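Local coordinates for minor capsid protein VP1 (Human bocavirus 3, PDB 5US7) that forms the icosahedral T=1 virus capsid by self-assembly of 60 copies, probably with a channel at each five-fold axis, while its minor form carries a phospholipase A2-like region, at residues L134-I139 with A154-F159. Sequence-based numbering, arbitrary orientation.
Sequences LQIKQI and AGVHIF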
# COMPACT_ATOMS: atom_id res chain seq x y z
N LEU A 134 10.04 57.71 75.82
CA LEU A 134 10.27 59.10 76.18
C LEU A 134 9.02 59.71 76.78
O LEU A 134 7.90 59.23 76.57
CB LEU A 134 10.71 59.88 74.95
CG LEU A 134 11.97 59.31 74.31
CD1 LEU A 134 12.28 60.03 73.03
CD2 LEU A 134 13.13 59.37 75.26
N GLN A 135 9.21 60.78 77.55
CA GLN A 135 8.09 61.40 78.25
C GLN A 135 7.97 62.89 78.00
O GLN A 135 6.91 63.35 77.57
CB GLN A 135 8.18 61.08 79.73
CG GLN A 135 7.74 59.66 79.99
CD GLN A 135 7.86 59.25 81.42
OE1 GLN A 135 8.71 59.76 82.14
NE2 GLN A 135 7.02 58.32 81.84
N ILE A 136 9.01 63.67 78.29
CA ILE A 136 9.04 65.07 77.91
C ILE A 136 7.95 65.86 78.62
O ILE A 136 6.90 66.15 78.04
CB ILE A 136 8.91 65.23 76.39
CG1 ILE A 136 9.93 64.37 75.67
CG2 ILE A 136 9.18 66.65 76.01
CD1 ILE A 136 9.65 64.19 74.22
N LYS A 137 8.16 66.17 79.89
CA LYS A 137 7.20 66.89 80.70
C LYS A 137 7.61 68.34 80.91
O LYS A 137 8.79 68.67 80.98
CB LYS A 137 7.02 66.21 82.05
CG LYS A 137 6.36 64.87 81.92
CD LYS A 137 6.09 64.25 83.26
CE LYS A 137 5.27 63.00 83.08
NZ LYS A 137 6.08 61.92 82.48
N GLN A 138 6.61 69.21 81.02
CA GLN A 138 6.82 70.63 81.24
C GLN A 138 6.87 70.95 82.73
O GLN A 138 6.01 70.50 83.49
CB GLN A 138 5.69 71.43 80.59
CG GLN A 138 5.83 72.92 80.75
CD GLN A 138 4.72 73.68 80.07
OE1 GLN A 138 3.89 73.09 79.38
NE2 GLN A 138 4.69 74.98 80.26
N ILE A 139 7.86 71.73 83.13
CA ILE A 139 7.95 72.22 84.50
C ILE A 139 7.17 73.52 84.60
O ILE A 139 7.30 74.40 83.75
CB ILE A 139 9.41 72.44 84.92
CG1 ILE A 139 10.19 71.14 84.89
CG2 ILE A 139 9.48 73.07 86.29
CD1 ILE A 139 11.07 71.02 83.69
N ALA A 154 6.13 68.17 72.32
CA ALA A 154 7.52 68.59 72.39
C ALA A 154 8.45 67.47 71.96
O ALA A 154 8.16 66.29 72.15
CB ALA A 154 7.86 69.05 73.81
N GLY A 155 9.56 67.85 71.34
CA GLY A 155 10.51 66.90 70.81
C GLY A 155 11.80 66.81 71.61
O GLY A 155 12.04 67.54 72.56
N VAL A 156 12.64 65.87 71.19
CA VAL A 156 13.95 65.64 71.78
C VAL A 156 14.93 65.35 70.66
O VAL A 156 14.68 64.48 69.83
CB VAL A 156 13.94 64.48 72.79
CG1 VAL A 156 15.32 64.18 73.24
CG2 VAL A 156 13.12 64.85 73.98
N HIS A 157 16.05 66.07 70.64
CA HIS A 157 17.06 65.87 69.62
C HIS A 157 18.03 64.80 70.06
O HIS A 157 18.49 64.80 71.20
CB HIS A 157 17.84 67.16 69.35
CG HIS A 157 16.98 68.28 68.88
ND1 HIS A 157 17.47 69.55 68.68
CD2 HIS A 157 15.66 68.35 68.61
CE1 HIS A 157 16.50 70.34 68.27
NE2 HIS A 157 15.39 69.63 68.23
N ILE A 158 18.35 63.89 69.15
CA ILE A 158 19.28 62.81 69.45
C ILE A 158 20.26 62.68 68.30
O ILE A 158 19.85 62.43 67.16
CB ILE A 158 18.56 61.47 69.69
CG1 ILE A 158 17.75 61.56 70.97
CG2 ILE A 158 19.57 60.37 69.81
CD1 ILE A 158 16.89 60.38 71.22
N PHE A 159 21.53 62.84 68.60
CA PHE A 159 22.59 62.79 67.61
C PHE A 159 23.66 61.82 68.08
O PHE A 159 24.17 61.95 69.20
CB PHE A 159 23.17 64.18 67.38
CG PHE A 159 24.39 64.17 66.54
CD1 PHE A 159 24.31 63.93 65.19
CD2 PHE A 159 25.62 64.44 67.10
CE1 PHE A 159 25.43 63.92 64.42
CE2 PHE A 159 26.74 64.43 66.33
CZ PHE A 159 26.65 64.18 64.99
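Ile-136 lays both branches of its side chain over the chain from Ala-154 to Val-156. The shorter branch, CG2, rests on the methyl of Ala-154, at 3.5 Å from CB. The longer one extends past the peptide that follows: CD1 comes within 3.5 Å of Val-156 CG2, and CG1 lies 3.6 Å from that same methyl. The first torsion of Ile-136 (chi1 -52°) sets CG1 beside its own backbone N and turns CG2 away from that N, parting the two branches between Ala-154 and Val-156. A nearly extended chi2 of 165° then carries CD1 outward, where it also meets the carbonyl of Ala-154, with CD1 to O at 3.3 Å. The side chains of Ile-136 and Val-156 cross obliquely, and Val-156 offers the methyl beside its backbone N. No hydrogen bond joins the two segments; the contact is apolar and buried. Beta-branched isoleucine and valine suit such a place, since each puts methyl groups close to its backbone, and the small alanine lets CG2 settle near the main chain.

Backbone bonding goes to other strands: Lys-137 pairs with Tyr-467 and Val-156 with Leu-230. Cys-468 touches both Ile-136 and Val-156, and Leu-230 meets Leu-134 and Ile-158, so the apolar layer continues around the contact. Ala-154 packs on Gln-135 of a neighbouring subunit.

Strands 119-138 and 156-160 belong to opposing sheets of a jelly-roll barrel, corresponding to D and E, and the contact closes the base of the loop between them. In parvovirus capsids five such DE loops form the cylinder around the five-fold channel, and the packing here is typical of the point where that loop leaves the jelly roll.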